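Long-range contacts in thiol transferase (Phanerochaete chrysosporium, PDB 4F0B), which probably acts as a Ure2p-type glutathione transferase with thiol transferase activity, and binds oxidized glutathione disulfide in a pocket of its GST fold: residues Arg160-Arg165 against Pro201-Trp206; Ala31-Pro36 against Glu98-Arg103. All coordinates share one frame; numbering follows the deposited sequence. Where two conformers were deposited one is given.

Contact 1 of 2, residues Arg160-Arg165 against Pro201-Trp206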
# COMPACT_ATOMS: atom_id res chain seq x y z
N ARG A 160 4.77 13.05 -11.25
CA ARG A 160 6.05 13.70 -11.46
C ARG A 160 7.14 12.87 -10.78
O ARG A 160 8.24 12.68 -11.34
CB ARG A 160 6.02 15.11 -10.86
CG ARG A 160 7.37 15.86 -11.04
CD ARG A 160 7.72 16.09 -12.53
NE ARG A 160 6.64 16.82 -13.20
CZ ARG A 160 6.33 16.68 -14.50
NH1 ARG A 160 7.03 15.86 -15.28
NH2 ARG A 160 5.33 17.38 -15.02
N VAL A 161 6.85 12.33 -9.59
CA VAL A 161 7.78 11.41 -8.94
C VAL A 161 8.07 10.21 -9.88
O VAL A 161 9.24 9.83 -10.10
CB VAL A 161 7.22 10.88 -7.61
CG1 VAL A 161 8.14 9.78 -7.01
CG2 VAL A 161 7.09 12.06 -6.59
N LEU A 162 7.02 9.62 -10.46
CA LEU A 162 7.22 8.47 -11.36
C LEU A 162 7.98 8.88 -12.62
O LEU A 162 8.90 8.14 -13.07
CB LEU A 162 5.86 7.87 -11.71
CG LEU A 162 5.91 6.65 -12.62
CD1 LEU A 162 6.62 5.49 -11.92
CD2 LEU A 162 4.46 6.27 -12.92
N ASP A 163 7.64 10.04 -13.20
CA ASP A 163 8.30 10.49 -14.41
C ASP A 163 9.80 10.69 -14.17
O ASP A 163 10.65 10.27 -14.99
CB ASP A 163 7.65 11.78 -14.93
CG ASP A 163 8.02 12.05 -16.36
OD1 ASP A 163 7.36 11.44 -17.26
OD2 ASP A 163 8.98 12.84 -16.58
N ASP A 164 10.16 11.32 -13.06
CA ASP A 164 11.57 11.54 -12.73
C ASP A 164 12.30 10.21 -12.50
O ASP A 164 13.45 10.04 -12.94
CB ASP A 164 11.70 12.45 -11.50
CG ASP A 164 11.39 13.89 -11.79
OD1 ASP A 164 11.40 14.31 -12.95
OD2 ASP A 164 11.18 14.64 -10.79
N ARG A 165 11.63 9.25 -11.87
CA ARG A 165 12.21 7.92 -11.70
C ARG A 165 12.46 7.28 -13.06
O ARG A 165 13.49 6.61 -13.25
CB ARG A 165 11.28 7.02 -10.88
CG ARG A 165 11.74 5.56 -10.76
CD ARG A 165 13.07 5.39 -10.08
NE ARG A 165 13.53 4.01 -10.19
CZ ARG A 165 14.62 3.54 -9.59
NH1 ARG A 165 15.30 4.30 -8.76
NH2 ARG A 165 14.99 2.27 -9.80
N PRO A 201 6.38 12.87 -20.04
CA PRO A 201 6.72 12.12 -21.27
C PRO A 201 7.42 10.79 -20.99
O PRO A 201 7.33 9.87 -21.81
CB PRO A 201 7.64 13.09 -22.03
CG PRO A 201 8.27 13.93 -20.94
CD PRO A 201 7.14 14.13 -19.93
N ASN A 202 8.06 10.64 -19.83
CA ASN A 202 8.61 9.34 -19.49
C ASN A 202 7.52 8.35 -19.10
O ASN A 202 7.52 7.20 -19.56
CB ASN A 202 9.69 9.49 -18.42
CG ASN A 202 10.84 10.39 -18.90
OD1 ASN A 202 11.72 9.93 -19.63
ND2 ASN A 202 10.80 11.66 -18.54
N VAL A 203 6.56 8.82 -18.32
CA VAL A 203 5.41 7.97 -18.02
C VAL A 203 4.68 7.62 -19.31
O VAL A 203 4.28 6.48 -19.51
CB VAL A 203 4.45 8.69 -17.06
CG1 VAL A 203 3.17 7.82 -16.85
CG2 VAL A 203 5.12 8.96 -15.73
N LYS A 204 4.52 8.59 -20.22
CA LYS A 204 3.77 8.33 -21.43
C LYS A 204 4.41 7.22 -22.27
O LYS A 204 3.72 6.28 -22.72
CB LYS A 204 3.65 9.61 -22.26
CG LYS A 204 2.69 9.49 -23.45
CD LYS A 204 2.77 10.74 -24.34
CE LYS A 204 1.71 10.67 -25.46
NZ LYS A 204 1.81 11.78 -26.47
N ALA A 205 5.73 7.30 -22.47
CA ALA A 205 6.43 6.29 -23.29
C ALA A 205 6.41 4.92 -22.61
O ALA A 205 6.41 3.87 -23.28
CB ALA A 205 7.88 6.74 -23.59
N TRP A 206 6.43 4.93 -21.29
CA TRP A 206 6.37 3.69 -20.50
C TRP A 206 4.99 3.03 -20.60
O TRP A 206 4.90 1.81 -20.84
CB TRP A 206 6.82 4.02 -19.08
CG TRP A 206 6.53 3.03 -17.99
CD1 TRP A 206 7.33 2.01 -17.55
CD2 TRP A 206 5.43 3.09 -17.11
NE1 TRP A 206 6.76 1.41 -16.46
CE2 TRP A 206 5.57 2.03 -16.18
CE3 TRP A 206 4.31 3.92 -17.02
CZ2 TRP A 206 4.61 1.77 -15.17
CZ3 TRP A 206 3.35 3.66 -16.04
CH2 TRP A 206 3.51 2.60 -15.12

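Contact 2 of 2, residues Ala31-Pro36 against Glu98-Arg103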
# COMPACT_ATOMS: atom_id res chain seq x y z
N ALA A 31 2.84 -16.79 -20.69
CA ALA A 31 3.66 -16.67 -21.90
C ALA A 31 5.09 -17.16 -21.69
O ALA A 31 5.73 -17.64 -22.64
CB ALA A 31 3.66 -15.24 -22.41
N VAL A 32 5.61 -17.03 -20.48
CA VAL A 32 6.98 -17.47 -20.19
C VAL A 32 7.06 -18.93 -19.74
O VAL A 32 7.93 -19.68 -20.23
CB VAL A 32 7.63 -16.55 -19.13
CG1 VAL A 32 8.93 -17.21 -18.58
CG2 VAL A 32 7.91 -15.17 -19.74
N TYR A 33 6.12 -19.37 -18.90
CA TYR A 33 6.17 -20.66 -18.23
C TYR A 33 5.14 -21.69 -18.68
O TYR A 33 5.25 -22.87 -18.32
CB TYR A 33 6.00 -20.48 -16.71
CG TYR A 33 7.05 -19.60 -16.07
CD1 TYR A 33 8.34 -20.07 -15.86
CD2 TYR A 33 6.75 -18.30 -15.66
CE1 TYR A 33 9.33 -19.29 -15.29
CE2 TYR A 33 7.72 -17.50 -15.07
CZ TYR A 33 9.00 -18.00 -14.88
OH TYR A 33 9.97 -17.23 -14.30
N GLY A 34 4.14 -21.25 -19.43
CA GLY A 34 3.08 -22.13 -19.90
C GLY A 34 1.93 -22.29 -18.90
O GLY A 34 1.00 -23.07 -19.12
N GLY A 35 1.99 -21.54 -17.79
CA GLY A 35 0.95 -21.56 -16.77
C GLY A 35 1.29 -20.51 -15.71
O GLY A 35 2.32 -19.84 -15.83
N PRO A 36 0.44 -20.35 -14.67
CA PRO A 36 -0.76 -21.15 -14.42
C PRO A 36 -1.98 -20.72 -15.23
O PRO A 36 -2.20 -19.53 -15.48
CB PRO A 36 -1.02 -20.91 -12.92
CG PRO A 36 -0.55 -19.47 -12.71
CD PRO A 36 0.63 -19.30 -13.65
N GLU A 98 11.96 -18.22 -12.39
CA GLU A 98 13.19 -17.66 -12.94
C GLU A 98 13.28 -16.15 -12.75
O GLU A 98 14.16 -15.51 -13.34
CB GLU A 98 13.34 -18.03 -14.41
CG GLU A 98 13.52 -19.53 -14.63
CD GLU A 98 13.30 -19.94 -16.07
OE1 GLU A 98 13.66 -19.17 -16.98
OE2 GLU A 98 12.75 -21.05 -16.30
N ASN A 99 12.38 -15.58 -11.94
CA ASN A 99 12.44 -14.15 -11.64
C ASN A 99 12.49 -13.28 -12.91
O ASN A 99 13.32 -12.38 -13.06
CB ASN A 99 13.61 -13.87 -10.69
CG ASN A 99 13.35 -14.42 -9.29
OD1 ASN A 99 14.00 -15.37 -8.86
ND2 ASN A 99 12.38 -13.85 -8.60
N ALA A 100 11.56 -13.57 -13.81
CA ALA A 100 11.44 -12.78 -15.02
C ALA A 100 10.73 -11.46 -14.77
O ALA A 100 10.97 -10.48 -15.49
CB ALA A 100 10.71 -13.55 -16.07
N PHE A 101 9.89 -11.41 -13.73
CA PHE A 101 9.01 -10.26 -13.46
C PHE A 101 9.08 -9.79 -12.04
O PHE A 101 8.24 -8.98 -11.61
CB PHE A 101 7.54 -10.66 -13.76
CG PHE A 101 7.34 -11.15 -15.16
CD1 PHE A 101 7.46 -10.28 -16.23
CD2 PHE A 101 7.10 -12.49 -15.43
CE1 PHE A 101 7.30 -10.70 -17.53
CE2 PHE A 101 6.94 -12.94 -16.75
CZ PHE A 101 7.05 -12.05 -17.82
N SER A 102 10.05 -10.27 -11.28
CA SER A 102 10.05 -10.02 -9.84
C SER A 102 11.41 -10.34 -9.28
O SER A 102 12.18 -11.09 -9.90
CB SER A 102 9.01 -10.92 -9.16
OG SER A 102 9.35 -12.31 -9.32
N ARG A 103 11.73 -9.81 -8.11
CA ARG A 103 13.03 -10.08 -7.50
C ARG A 103 12.84 -11.04 -6.31
O ARG A 103 11.82 -10.99 -5.64
CB ARG A 103 13.68 -8.77 -7.04
CG ARG A 103 13.62 -7.61 -8.03
CD ARG A 103 13.96 -8.02 -9.43
NE ARG A 103 13.98 -6.89 -10.36
CZ ARG A 103 12.92 -6.42 -11.02
NH1 ARG A 103 11.73 -6.99 -10.88
NH2 ARG A 103 13.06 -5.42 -11.86

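Contact 1 of 2, residues Arg160-Arg165 against Pro201-Trp206
Asp163 and Asn202 meet with their side chains crossed at about a right angle, the carboxylate and amide planes 57° apart. Asn202 ND2 gives a nearly straight bond to Asp163 OD2 at 2.9 Å; the acceptor lies almost in the amide plane, while the donor stands above the carboxylate plane. Asp163 has CG anti to its backbone N (chi1 -163°), which swings the short acid across to the start of helix 201-211. There OD1 faces the first-turn amides: it accepts from Val203 N at 2.9 Å and, weakly, from Asn202 N, though its position is somewhat doubtful. A carboxylate suits this place, since the amino end of a helix probably offers it a favourable field. In the all-helical C-terminal domain of the GST fold, segments 160-165 of helix 145-166 and 201-206 of helix 201-211 cross at 75°, their axes 8.0 Å apart at closest approach. Beside the polar grip, Leu162 crosses Val203 roughly perpendicularly, CD2 to CG2 at 3.9 Å, and the same methyl lies 4.2 Å from CZ3 of Trp206. Branched aliphatics fill this buried angle, which Ile183 of helix 178-187 also lines. Trp206 NE1 turns to Asp180, while Arg160 NH2 bonds to Glu199 O, just ahead of helix 201-211.

Contact 2 of 2, residues Ala31-Pro36 against Glu98-Arg103
Tyr33 reaches from the last turn of helix 20-33 to the backbone of the loop 98-103, where its OH accepts a hydrogen bond from Glu98 N at 2.9 Å (152°). The phenol suits this place because it is long enough to span the gap and carries a polar tip; CG anti to the carbonyl carbon (chi1 -60°) directs it toward that amide. Ring and Glu98 side chain run alongside each other, pointing opposite ways, with CE1 of Tyr33 4.0 Å from Glu98 OE2 and the carboxylate plane nearly perpendicular to the ring. The other direct partner of the hydroxyl is Asp96, through OD1. Val32 serves two rings: CG1 sits over the centre of the Tyr33 face, 3.6 Å above its plane, while CG2 meets Phe101 CZ at 3.8 Å. Ala100, small enough to lie close, sets its CB over one face of Phe101, offset toward the rim.

Asp96 also positions the loop, OD1 bonding to Ala100 N and OD2 to Phe101 N and Ser102 OG, which ties tyrosine and loop to one carboxylate. A phenylalanine in place of Tyr33 would probably leave Glu98 N and Asp96 without this shared partner and the ring freer to shift. Asn99, in a left-handed backbone conformation that asparagine tolerates well, sends ND2 to Ser102 O at 3.1 Å, from above the carbonyl plane. Phe101 is further packed by Glu28 and Leu29 of helix 20-33.

This is the meeting of the first helix of the thioredoxin-like domain, in the beta-alpha-beta unit between strands 9-13 and 38-42, with the linker that leads to the helical domain in glutathione transferases.

Contact 2 closes along the chain before contact 1 opens; their centres lie about 26 Å apart and their nearest atoms about 8 Å, so they do not touch. Contact 1 joins helices within the C-terminal domain, whereas contact 2 lies where the thioredoxin-like domain meets the linker. Two elements connect them indirectly. Helix 178-187 is bound at its start by backbone bonds between Phe101 and Ile178 and packed farther along by Leu162 and Trp206; the loop before it receives Arg103 at Leu173 and Thr175, and Arg165 at Ile172. The last residue in sequence of the oxidized glutathione pocket, at position 186, lies on this same helix, which both contacts touch.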